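Side-chain contacts in glycosyl hydrolase (Aspergillus fumigatus, PDB 2X8R), which probably cleaves the beta-1,4 linkages between N-acetylmuramic acid and N-acetylglucosamine in peptidoglycan, as a lysozyme of glycoside hydrolase family 25: residues 8-11 against 12-15; 75-78 against 79-83; 145-148 against 149-152; 99-102 against 103-107. All blocks are in the same frame, centred on the assembly; numbering follows the deposited sequence.

Contact 1: 8-11 against 12-15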
ATOM      1  N   ASP A   8       8.784  -1.443  -2.187  1.00  7.32           N
ATOM      2  CA  ASP A   8       8.209  -0.254  -1.553  1.00  7.45           C
ATOM      3  C   ASP A   8       9.254   0.398  -0.667  1.00  6.80           C
ATOM      4  O   ASP A   8      10.097  -0.285  -0.058  1.00  6.94           O
ATOM      5  CB  ASP A   8       6.916  -0.580  -0.794  1.00  8.01           C
ATOM      6  CG  ASP A   8       7.152  -1.572   0.308  1.00  8.33           C
ATOM      7  OD1 ASP A   8       7.521  -1.141   1.435  1.00  9.98           O
ATOM      8  OD2 ASP A   8       6.962  -2.761   0.055  1.00  8.88           O
ATOM      9  N   ILE A   9       9.172   1.722  -0.584  1.00  7.20           N
ATOM     10  CA  ILE A   9      10.216   2.551  -0.009  1.00  6.66           C
ATOM     11  C   ILE A   9       9.580   3.731   0.714  1.00  6.83           C
ATOM     12  O   ILE A   9       8.403   3.992   0.552  1.00  6.98           O
ATOM     13  CB  ILE A   9      11.206   3.069  -1.083  1.00  6.45           C
ATOM     14  CG1 ILE A   9      10.452   3.805  -2.218  1.00  6.47           C
ATOM     15  CG2 ILE A   9      12.057   1.888  -1.627  1.00  7.03           C
ATOM     16  CD1 ILE A   9      11.390   4.518  -3.239  1.00  6.71           C
ATOM     17  N   SER A  10      10.393   4.411   1.512  1.00  7.66           N
ATOM     18  CA  SER A  10       9.966   5.563   2.331  1.00  7.99           C
ATOM     19  C   SER A  10      11.203   6.435   2.636  1.00  8.35           C
ATOM     20  O   SER A  10      12.319   6.193   2.099  1.00  8.14           O
ATOM     21  CB  SER A  10       9.343   5.075   3.633  1.00  7.91           C
ATOM     22  OG  SER A  10      10.339   4.496   4.537  1.00  8.92           O
ATOM     23  N   ASN A  11      11.021   7.450   3.478  1.00  9.25           N
ATOM     24  CA  ASN A  11      12.182   8.236   3.942  1.00 11.80           C
ATOM     25  C   ASN A  11      13.269   7.406   4.637  1.00 12.63           C
ATOM     26  O   ASN A  11      14.343   7.943   4.879  1.00 13.96           O
ATOM     27  CB  ASN A  11      11.777   9.401   4.848  1.00 14.48           C
ATOM     28  CG  ASN A  11      11.332   8.937   6.229  1.00 17.87           C
ATOM     29  OD1 ASN A  11      10.666   7.911   6.373  1.00 22.03           O
ATOM     30  ND2 ASN A  11      11.671   9.706   7.254  1.00 21.48           N
ATOM     31  N   HIS A  12      13.008   6.142   4.990  1.00 12.45           N
ATOM     32  CA  HIS A  12      14.079   5.273   5.491  1.00 15.09           C
ATOM     33  C   HIS A  12      15.147   4.993   4.435  1.00 15.33           C
ATOM     34  O   HIS A  12      16.300   4.688   4.772  1.00 14.92           O
ATOM     35  CB  HIS A  12      13.528   3.976   6.033  1.00 18.40           C
ATOM     36  CG  HIS A  12      12.827   4.133   7.344  1.00 25.60           C
ATOM     37  ND1 HIS A  12      12.773   3.128   8.284  1.00 30.04           N
ATOM     38  CD2 HIS A  12      12.171   5.189   7.884  1.00 30.50           C
ATOM     39  CE1 HIS A  12      12.094   3.550   9.337  1.00 33.50           C
ATOM     40  NE2 HIS A  12      11.722   4.798   9.122  1.00 32.33           N
ATOM     41  N   GLN A  13      14.761   5.101   3.166  1.00 11.82           N
ATOM     42  CA  GLN A  13      15.719   5.097   2.061  1.00 11.10           C
ATOM     43  C   GLN A  13      15.985   6.516   1.539  1.00 11.92           C
ATOM     44  O   GLN A  13      15.141   7.119   0.833  1.00 10.74           O
ATOM     45  CB  GLN A  13      15.191   4.233   0.911  1.00 12.20           C
ATOM     46  CG  GLN A  13      15.122   2.766   1.179  1.00 11.12           C
ATOM     47  CD  GLN A  13      14.078   2.364   2.173  1.00 11.96           C
ATOM     48  OE1 GLN A  13      12.891   2.665   2.040  1.00 10.13           O
ATOM     49  NE2 GLN A  13      14.525   1.663   3.216  1.00 11.95           N
ATOM     50  N   LYS A  14      17.148   7.075   1.886  1.00 12.78           N
ATOM     51  CA  LYS A  14      17.461   8.460   1.520  1.00 13.98           C
ATOM     52  C   LYS A  14      17.664   8.646   0.037  1.00 14.68           C
ATOM     53  O   LYS A  14      17.514   9.756  -0.482  1.00 16.27           O
ATOM     54  CB  LYS A  14      18.764   8.929   2.161  1.00 15.70           C
ATOM     55  CG  LYS A  14      18.688   9.390   3.536  1.00 17.83           C
ATOM     56  CD  LYS A  14      20.148   9.561   4.055  1.00 18.77           C
ATOM     57  CE  LYS A  14      20.221   9.586   5.546  1.00 20.85           C
ATOM     58  NZ  LYS A  14      21.661   9.357   6.018  1.00 20.18           N
ATOM     59  N   SER A  15      18.067   7.564  -0.620  1.00 13.08           N
ATOM     60  CA  SER A  15      18.433   7.525  -2.044  1.00 13.78           C
ATOM     61  C   SER A  15      18.123   6.124  -2.569  1.00 13.66           C
ATOM     62  O   SER A  15      18.465   5.118  -1.930  1.00 14.53           O
ATOM     63  CB  SER A  15      19.940   7.830  -2.212  1.00 12.94           C
ATOM     64  OG  SER A  15      20.376   7.663  -3.542  1.00 13.64           O
TER
HETATM   65  O   HOH W   1      10.782   1.877   3.723  1.00 11.68           O
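S10 to Q13 form a type I beta turn, closed by the bond from Q13 N back to S10 O at 2.9 Å, as the chain leaves strand 3-9. A second bond fixes the start of the turn: S10 OG accepts H12 N at 3.2 Å, a nearly straight contact (163°) that makes an ST turn. Serine suits this place because its OG, held between the backbone N and the carbonyl carbon (chi1 70°), already lies close to the amide two residues on. Q13 reaches back the other way. Its chain bends at chi2 (69°), which brings OE1 to S10 N at 3.1 Å, the donor tilted only slightly from the plane of the side-chain carbonyl. The same OE1 comes within 3.6 Å of I9 CB, and a water shared with S10 OG gives it a second donor at 2.8 Å from Q13 OE1. N11 OD1 lies at the edge of the H12 ring, 3.5 Å from H12 CD2. I9, at the end of strand 3-9, packs its branched side chain on V29 and I31 of strand 26-35. D41 receives N11 N, and the turn then leads through the loop toward helix 18-23.

Contact 2: 75-78 against 79-83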
ATOM      1  N   ALA A  75      -7.530   9.932   4.416  1.00  7.47           N
ATOM      2  CA  ALA A  75      -7.661   9.817   2.966  1.00  7.09           C
ATOM      3  C   ALA A  75      -7.466  11.167   2.255  1.00  7.72           C
ATOM      4  O   ALA A  75      -6.743  11.235   1.255  1.00  7.78           O
ATOM      5  CB  ALA A  75      -8.982   9.174   2.564  1.00  7.73           C
ATOM      6  N   LYS A  76      -8.131  12.212   2.757  1.00  6.80           N
ATOM      7  CA  LYS A  76      -8.035  13.506   2.126  1.00  7.44           C
ATOM      8  C   LYS A  76      -6.607  14.035   2.208  1.00  6.69           C
ATOM      9  O   LYS A  76      -6.127  14.633   1.252  1.00  6.38           O
ATOM     10  CB  LYS A  76      -8.962  14.511   2.810  1.00  7.88           C
ATOM     11  CG  LYS A  76     -10.444  14.220   2.463  1.00 11.36           C
ATOM     12  CD  LYS A  76     -11.367  15.214   3.117  1.00 13.44           C
ATOM     13  CE  LYS A  76     -12.709  15.253   2.357  1.00 19.10           C
ATOM     14  NZ  LYS A  76     -13.872  15.721   3.180  1.00 25.65           N
ATOM     15  N   PHE A  77      -5.937  13.818   3.339  1.00  6.49           N
ATOM     16  CA  PHE A  77      -4.587  14.314   3.511  1.00  6.86           C
ATOM     17  C   PHE A  77      -3.638  13.587   2.539  1.00  6.84           C
ATOM     18  O   PHE A  77      -2.830  14.223   1.831  1.00  7.58           O
ATOM     19  CB  PHE A  77      -4.154  14.133   4.964  1.00  6.92           C
ATOM     20  CG  PHE A  77      -2.727  14.523   5.237  1.00  7.78           C
ATOM     21  CD1 PHE A  77      -2.254  15.824   4.958  1.00  8.15           C
ATOM     22  CD2 PHE A  77      -1.859  13.598   5.823  1.00  8.62           C
ATOM     23  CE1 PHE A  77      -0.903  16.179   5.233  1.00  8.93           C
ATOM     24  CE2 PHE A  77      -0.522  13.940   6.123  1.00  8.69           C
ATOM     25  CZ  PHE A  77      -0.037  15.243   5.829  1.00  9.63           C
ATOM     26  N   PHE A  78      -3.769  12.263   2.500  1.00  6.90           N
ATOM     27  CA  PHE A  78      -3.002  11.428   1.554  1.00  6.31           C
ATOM     28  C   PHE A  78      -3.210  11.906   0.098  1.00  6.88           C
ATOM     29  O   PHE A  78      -2.242  12.074  -0.673  1.00  6.80           O
ATOM     30  CB  PHE A  78      -3.433   9.965   1.781  1.00  6.48           C
ATOM     31  CG  PHE A  78      -2.856   8.954   0.819  1.00  6.45           C
ATOM     32  CD1 PHE A  78      -1.476   8.832   0.614  1.00  5.59           C
ATOM     33  CD2 PHE A  78      -3.731   8.026   0.214  1.00  6.23           C
ATOM     34  CE1 PHE A  78      -0.962   7.821  -0.245  1.00  5.45           C
ATOM     35  CE2 PHE A  78      -3.256   7.006  -0.611  1.00  6.00           C
ATOM     36  CZ  PHE A  78      -1.861   6.879  -0.818  1.00  5.32           C
ATOM     37  N   LEU A  79      -4.469  12.112  -0.277  1.00  7.36           N
ATOM     38  CA  LEU A  79      -4.814  12.537  -1.645  1.00  8.47           C
ATOM     39  C   LEU A  79      -4.197  13.862  -2.070  1.00  9.75           C
ATOM     40  O   LEU A  79      -3.895  14.053  -3.266  1.00 11.42           O
ATOM     41  CB  LEU A  79      -6.336  12.625  -1.808  1.00  8.46           C
ATOM     42  CG  LEU A  79      -6.975  11.239  -1.881  1.00  9.40           C
ATOM     43  CD1 LEU A  79      -8.431  11.325  -1.539  1.00  9.48           C
ATOM     44  CD2 LEU A  79      -6.773  10.717  -3.297  1.00  9.21           C
ATOM     45  N   LYS A  80      -3.999  14.756  -1.106  1.00  9.50           N
ATOM     46  CA  LYS A  80      -3.418  16.080  -1.423  1.00 11.03           C
ATOM     47  C   LYS A  80      -1.883  16.051  -1.445  1.00 10.62           C
ATOM     48  O   LYS A  80      -1.238  17.066  -1.745  1.00 11.76           O
ATOM     49  CB  LYS A  80      -3.860  17.073  -0.365  1.00 11.75           C
ATOM     50  CG  LYS A  80      -5.299  17.527  -0.498  1.00 14.05           C
ATOM     51  CD  LYS A  80      -5.598  18.374   0.728  1.00 16.48           C
ATOM     52  CE  LYS A  80      -7.015  18.896   0.756  1.00 21.34           C
ATOM     53  NZ  LYS A  80      -8.007  17.769   0.981  1.00 25.66           N
ATOM     54  N   ASN A  81      -1.281  14.914  -1.085  1.00  9.05           N
ATOM     55  CA  ASN A  81       0.140  14.911  -0.809  1.00  9.25           C
ATOM     56  C   ASN A  81       0.802  13.680  -1.417  1.00  9.26           C
ATOM     57  O   ASN A  81       1.760  13.184  -0.882  1.00  9.81           O
ATOM     58  CB  ASN A  81       0.399  15.022   0.698  1.00  9.23           C
ATOM     59  CG  ASN A  81       0.113  16.409   1.231  1.00 10.14           C
ATOM     60  OD1 ASN A  81       0.894  17.344   0.972  1.00 11.88           O
ATOM     61  ND2 ASN A  81      -1.040  16.595   1.876  1.00  9.87           N
ATOM     62  N   GLY A  82       0.285  13.194  -2.536  1.00  9.03           N
ATOM     63  CA  GLY A  82       1.040  12.136  -3.239  1.00 10.37           C
ATOM     64  C   GLY A  82       0.246  10.876  -3.475  1.00 10.63           C
ATOM     65  O   GLY A  82       0.658   9.983  -4.242  1.00 13.00           O
ATOM     66  N   GLY A  83      -0.895  10.794  -2.801  1.00  9.33           N
ATOM     67  CA  GLY A  83      -1.757   9.630  -2.871  1.00  9.00           C
ATOM     68  C   GLY A  83      -2.733   9.647  -4.040  1.00  9.75           C
ATOM     69  O   GLY A  83      -3.478   8.702  -4.187  1.00 11.10           O
TER
HETATM   70  O   HOH W   2      -8.184  15.680  -0.467  1.00 25.58           O
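The turn by which the chain leaves helix 71-79 is gathered round one carbonyl, F78 O, which accepts both N81 N at 3.0 Å and G83 N at 2.8 Å. The two donors come from opposite faces of the carbonyl, both well out of its plane, so the pair of bonds clamps the turn from two sides. Just before it, L79 N still bonds A75 O in the regular helical way. The N81 side chain adds a bond of its own: ND2 donates to F77 O at 3.0 Å, with the carbonyl oxygen near the amide plane. Its CG lies anti to the carbonyl carbon (chi1 -73°), which swings the amide back toward the helix end, to F77 O, where ND2 also passes 3.4 Å from F77 CE1. In the alpha/beta barrel of this family, helix 71-79 belongs to the crossover from strand 57-63 to strand 95-97, and this turn begins the return. F78 packs inward on A33 and T34 of strand 26-35, while L79 meets Y126 and A129 of helix 112-130. G83 is a glycine whose CA sits over one face of the F78 ring, 3.4 Å from its centroid, in a CH-pi contact where a side chain would collide with the ring. G82, at phi 124°, has backbone angles at which a CB would press on the preceding carbonyl O. On the solvent side, a water donates to K76 O; its link to K80 NZ is suspiciously short and therefore doubtful.

Contact 3: 145-148 against 149-152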
ATOM      1  N   ARG A 145      -6.547  -9.697  14.360  1.00  8.32           N
ATOM      2  CA  ARG A 145      -6.604  -9.111  15.709  1.00  9.08           C
ATOM      3  C   ARG A 145      -7.408  -7.821  15.742  1.00  9.67           C
ATOM      4  O   ARG A 145      -8.215  -7.613  16.666  1.00 11.48           O
ATOM      5  CB  ARG A 145      -5.224  -8.846  16.294  1.00 10.17           C
ATOM      6  CG  ARG A 145      -5.249  -8.139  17.685  1.00 10.83           C
ATOM      7  CD  ARG A 145      -3.829  -7.975  18.228  1.00 13.66           C
ATOM      8  NE  ARG A 145      -3.158  -9.271  18.265  1.00 15.07           N
ATOM      9  CZ  ARG A 145      -2.226  -9.694  17.401  1.00 16.27           C
ATOM     10  NH1 ARG A 145      -1.787  -8.905  16.420  1.00 13.93           N
ATOM     11  NH2 ARG A 145      -1.715 -10.920  17.549  1.00 17.05           N
ATOM     12  N   CYS A 146      -7.189  -6.956  14.754  1.00  9.10           N
ATOM     13  CA  CYS A 146      -7.728  -5.607  14.903  1.00  8.99           C
ATOM     14  C   CYS A 146      -9.068  -5.355  14.216  1.00  7.97           C
ATOM     15  O   CYS A 146      -9.694  -4.335  14.485  1.00  8.38           O
ATOM     16  CB  CYS A 146      -6.683  -4.583  14.449  1.00  8.23           C
ATOM     17  SG  CYS A 146      -5.180  -4.573  15.484  1.00  9.00           S
ATOM     18  N   THR A 147      -9.470  -6.256  13.328  1.00  8.10           N
ATOM     19  CA  THR A 147     -10.763  -6.133  12.651  1.00  8.31           C
ATOM     20  C   THR A 147     -11.706  -7.297  12.912  1.00  9.17           C
ATOM     21  O   THR A 147     -12.852  -7.294  12.419  1.00 10.60           O
ATOM     22  CB  THR A 147     -10.670  -5.901  11.097  1.00  7.41           C
ATOM     23  OG1 THR A 147     -10.320  -7.126  10.429  1.00  7.67           O
ATOM     24  CG2 THR A 147      -9.632  -4.821  10.786  1.00  7.74           C
ATOM     25  N   GLY A 148     -11.245  -8.293  13.667  1.00  9.77           N
ATOM     26  CA  GLY A 148     -12.003  -9.554  13.780  1.00  9.31           C
ATOM     27  C   GLY A 148     -12.050 -10.321  12.467  1.00 11.10           C
ATOM     28  O   GLY A 148     -13.043 -11.012  12.164  1.00 11.67           O
ATOM     29  N   ASN A 149     -10.983 -10.190  11.682  1.00 10.15           N
ATOM     30  CA  ASN A 149     -10.870 -10.785  10.342  1.00 10.30           C
ATOM     31  C   ASN A 149     -11.998 -10.379   9.414  1.00 10.42           C
ATOM     32  O   ASN A 149     -12.612 -11.207   8.744  1.00  9.75           O
ATOM     33  CB  ASN A 149     -10.752 -12.313  10.421  1.00 10.14           C
ATOM     34  CG  ASN A 149     -10.142 -12.899   9.191  1.00 10.71           C
ATOM     35  OD1 ASN A 149      -9.326 -12.256   8.525  1.00 10.22           O
ATOM     36  ND2 ASN A 149     -10.518 -14.143   8.868  1.00 11.44           N
ATOM     37  N   ALA A 150     -12.267  -9.082   9.385  1.00 10.49           N
ATOM     38  CA  ALA A 150     -13.460  -8.562   8.769  1.00 11.10           C
ATOM     39  C   ALA A 150     -13.550  -8.836   7.267  1.00 11.05           C
ATOM     40  O   ALA A 150     -12.577  -8.701   6.503  1.00 10.54           O
ATOM     41  CB  ALA A 150     -13.570  -7.023   9.040  1.00 10.71           C
ATOM     42  N   LYS A 151     -14.754  -9.203   6.845  1.00 11.80           N
ATOM     43  CA  LYS A 151     -15.098  -9.307   5.427  1.00 11.77           C
ATOM     44  C   LYS A 151     -15.564  -7.939   4.940  1.00 12.68           C
ATOM     45  O   LYS A 151     -15.587  -6.974   5.725  1.00 13.36           O
ATOM     46  CB  LYS A 151     -16.192 -10.375   5.254  1.00 12.50           C
ATOM     47  CG  LYS A 151     -15.755 -11.700   5.908  1.00 15.94           C
ATOM     48  CD  LYS A 151     -16.818 -12.769   5.745  1.00 18.74           C
ATOM     49  CE  LYS A 151     -16.229 -14.137   6.036  1.00 22.76           C
ATOM     50  NZ  LYS A 151     -17.354 -15.091   5.886  1.00 31.73           N
ATOM     51  N   GLY A 152     -15.874  -7.844   3.644  1.00 12.09           N
ATOM     52  CA  GLY A 152     -16.447  -6.620   3.059  1.00 11.75           C
ATOM     53  C   GLY A 152     -15.494  -5.785   2.232  1.00 11.67           C
ATOM     54  O   GLY A 152     -15.919  -4.813   1.576  1.00 12.68           O
TER
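T147 OG1 meets the backbone N and the methyl of A150 at the C-terminal end of helix 140-147, a helix of the barrel fold that stops at a glycine of left-handed conformation. G148 is the first residue beyond the helix to leave helical angles, and its positive phi (67°) suits glycine, which meets little steric resistance in the left-handed region. N149 follows with phi also positive, a place asparagine tolerates better than most residues; two successive residues with positive phi thus end the helix and redirect the chain into the loop before strand 159-162. The CB of T147 points toward the departing segment 149-152, and OG1 carries the contact. Placed between the backbone N and the carbonyl carbon (chi1 75°), it accepts A150 N at 3.0 Å in an almost straight bond (174°), and it also bonds W143 O one turn earlier in the helix. The buried hydroxyl is therefore held by two bonds, tying the last helical turn to the departing chain. The A150 methyl lies alongside the same group, 3.7 Å from T147 CB; alanine is small enough to sit this close, and its own carbonyl accepts the indole NE1 of W143. The two side chains also pack on helix 112-130, T147 on M115, V116 and I119, and A150 on V116. N149 turns away from this pair: its CG lies anti to the backbone N, and the amide oxygen OD1 takes the backbone N of G174. Further back, C146 is held by its disulfide to C107. The threonine oxygen touches carbon as well as nitrogen, with A150 CB 3.5 Å from T147 OG1.

Contact 4: 99-102 against 103-107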
ATOM      1  N   GLU A  99      -1.731  -1.467   9.709  1.00  7.03           N
ATOM      2  CA  GLU A  99      -1.203  -2.546  10.465  1.00  7.59           C
ATOM      3  C   GLU A  99      -0.540  -2.014  11.758  1.00  8.12           C
ATOM      4  O   GLU A  99      -0.962  -1.046  12.251  1.00  7.59           O
ATOM      5  CB  GLU A  99      -0.310  -3.458   9.629  1.00  7.88           C
ATOM      6  CG  GLU A  99       0.559  -2.827   8.595  1.00  8.70           C
ATOM      7  CD  GLU A  99       1.960  -2.432   9.117  1.00  9.32           C
ATOM      8  OE1 GLU A  99       2.517  -1.511   8.550  1.00  8.37           O
ATOM      9  OE2 GLU A  99       2.444  -3.075  10.024  1.00  9.27           O
ATOM     10  N   TYR A 100       0.482  -2.695  12.225  1.00  8.11           N
ATOM     11  CA  TYR A 100       0.932  -2.537  13.572  1.00  8.24           C
ATOM     12  C   TYR A 100       1.264  -1.105  13.972  1.00  8.19           C
ATOM     13  O   TYR A 100       2.000  -0.463  13.354  1.00  8.48           O
ATOM     14  CB  TYR A 100       2.105  -3.418  13.855  1.00  7.89           C
ATOM     15  CG  TYR A 100       1.843  -4.865  13.530  1.00  7.39           C
ATOM     16  CD1 TYR A 100       1.130  -5.696  14.371  1.00  7.90           C
ATOM     17  CD2 TYR A 100       2.333  -5.411  12.389  1.00  7.51           C
ATOM     18  CE1 TYR A 100       0.881  -7.013  14.048  1.00  7.18           C
ATOM     19  CE2 TYR A 100       2.116  -6.754  12.082  1.00  7.38           C
ATOM     20  CZ  TYR A 100       1.379  -7.569  12.927  1.00  7.46           C
ATOM     21  OH  TYR A 100       1.125  -8.884  12.632  1.00  8.59           O
ATOM     22  N   ASN A 101       0.699  -0.711  15.080  1.00  9.08           N
ATOM     23  CA  ASN A 101       0.934   0.621  15.621  1.00  9.95           C
ATOM     24  C   ASN A 101       2.358   0.749  16.168  1.00 10.69           C
ATOM     25  O   ASN A 101       2.667   0.145  17.193  1.00 10.45           O
ATOM     26  CB  ASN A 101      -0.071   0.887  16.725  1.00 10.84           C
ATOM     27  CG  ASN A 101       0.043   2.306  17.313  1.00  9.88           C
ATOM     28  OD1 ASN A 101       0.753   3.138  16.786  1.00 10.40           O
ATOM     29  ND2 ASN A 101      -0.736   2.587  18.385  1.00 11.10           N
ATOM     30  N   PRO A 102       3.186   1.595  15.538  1.00 10.69           N
ATOM     31  CA  PRO A 102       4.569   1.724  15.977  1.00 11.56           C
ATOM     32  C   PRO A 102       4.639   2.516  17.275  1.00 11.42           C
ATOM     33  O   PRO A 102       5.720   2.625  17.848  1.00 11.44           O
ATOM     34  CB  PRO A 102       5.254   2.499  14.828  1.00 11.50           C
ATOM     35  CG  PRO A 102       4.262   2.526  13.700  1.00 12.81           C
ATOM     36  CD  PRO A 102       2.903   2.414  14.336  1.00 10.95           C
ATOM     37  N   TYR A 103       3.508   3.040  17.740  1.00 11.51           N
ATOM     38  CA  TYR A 103       3.538   3.950  18.872  1.00 14.75           C
ATOM     39  C   TYR A 103       3.075   3.293  20.170  1.00 14.15           C
ATOM     40  O   TYR A 103       2.904   3.972  21.145  1.00 14.97           O
ATOM     41  CB  TYR A 103       2.827   5.277  18.543  1.00 14.57           C
ATOM     42  CG  TYR A 103       3.457   5.850  17.275  1.00 16.25           C
ATOM     43  CD1 TYR A 103       4.761   6.332  17.287  1.00 18.53           C
ATOM     44  CD2 TYR A 103       2.808   5.756  16.032  1.00 16.64           C
ATOM     45  CE1 TYR A 103       5.383   6.781  16.107  1.00 20.40           C
ATOM     46  CE2 TYR A 103       3.418   6.213  14.847  1.00 18.37           C
ATOM     47  CZ  TYR A 103       4.686   6.733  14.895  1.00 20.86           C
ATOM     48  OH  TYR A 103       5.282   7.189  13.731  1.00 24.00           O
ATOM     49  N   GLY A 104       2.912   1.965  20.163  1.00 12.35           N
ATOM     50  CA  GLY A 104       2.797   1.183  21.418  1.00 11.86           C
ATOM     51  C   GLY A 104       1.426   0.962  22.043  1.00 11.19           C
ATOM     52  O   GLY A 104       1.327   0.654  23.230  1.00 11.31           O
ATOM     53  N   ALA A 105       0.356   1.082  21.256  1.00 10.37           N
ATOM     54  CA  ALA A 105      -0.998   0.778  21.744  1.00 10.37           C
ATOM     55  C   ALA A 105      -1.621  -0.189  20.762  1.00 10.69           C
ATOM     56  O   ALA A 105      -1.825   0.169  19.599  1.00 10.02           O
ATOM     57  CB  ALA A 105      -1.814   2.073  21.834  1.00 10.71           C
ATOM     58  N   THR A 106      -1.923  -1.411  21.212  0.50  9.46           N
ATOM     59  CA  THR A 106      -2.514  -2.421  20.304  0.50 10.18           C
ATOM     60  C   THR A 106      -3.845  -2.001  19.645  0.50  9.91           C
ATOM     61  O   THR A 106      -4.766  -1.490  20.306  0.50 10.24           O
ATOM     62  CB  THR A 106      -2.498  -3.877  20.915  0.50 11.10           C
ATOM     63  OG1 THR A 106      -3.561  -4.674  20.363  0.50 10.72           O
ATOM     64  CG2 THR A 106      -2.585  -3.837  22.411  0.50 10.14           C
ATOM     65  N   CYS A 107      -3.889  -2.179  18.323  1.00  9.62           N
ATOM     66  CA  CYS A 107      -5.002  -1.740  17.453  1.00  9.17           C
ATOM     67  C   CYS A 107      -5.361  -0.247  17.578  1.00  9.31           C
ATOM     68  O   CYS A 107      -6.495   0.122  17.304  1.00  9.67           O
ATOM     69  CB  CYS A 107      -6.243  -2.650  17.661  1.00 10.86           C
ATOM     70  SG  CYS A 107      -5.885  -4.436  17.403  1.00 10.38           S
TER
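The Y103 ring carries P102 over one face: P102 CB stands 4.2 Å from the ring centroid and only 10° off its normal, a CH-pi contact between neighbours in sequence. P102 CD adds apolar packing at 3.7 Å from Y103 CD2, while N101 OD1 approaches the ring obliquely, 3.4 Å from Y103 CD2. The other flat group, the N101 amide, is turned 63° from the ring and works with both ends. Its oxygen accepts Y103 N at 2.9 Å, forming an Asx turn with the donor well above the carbonyl plane. Its nitrogen gives a second bond, ND2 to A105 O at 2.9 Å, which lies in both the amide plane and the carbonyl plane and uses a lone pair of A105 O. CG lies anti to the backbone N (chi1 -177°), which carries the amide across the loop to reach both partners. Within the loop, N101 to G104 form a type I beta turn whose closing bond, G104 N to N101 O, is long and weak at 3.5 Å. Proline's fixed phi suits the second position, and glycine the last, where phi is positive. Beyond the loop, Y103 bonds E35 through its hydroxyl and meets R65 in a cation-pi contact. With the turn's own backbone bond so weak, the asparagine side chain, bonded at both ends, is the main polar link holding this exposed loop in shape.

Contacts 1, 2 and 3 lie where the chain leaves a strand or helix of the barrel; contact 4 lies within the loop between strand 95-97 and helix 112-130. Contact 4 is a surface contact, whereas contacts 1, 2 and 3 are partly buried. Contacts 2 and 3 both end helices, the first built on backbone bonds with a glycine over a ring, the second on a buried threonine hydroxyl; both also pack on helix 112-130. Contacts 1 and 4 follow strands, and in each a polar side chain reaches a backbone amide inside a type I turn. Contacts 3 and 4 touch directly through the C107-C146 disulfide, while contacts 1 and 3 lie on opposite sides of the chain's centre, about 30 Å between centres.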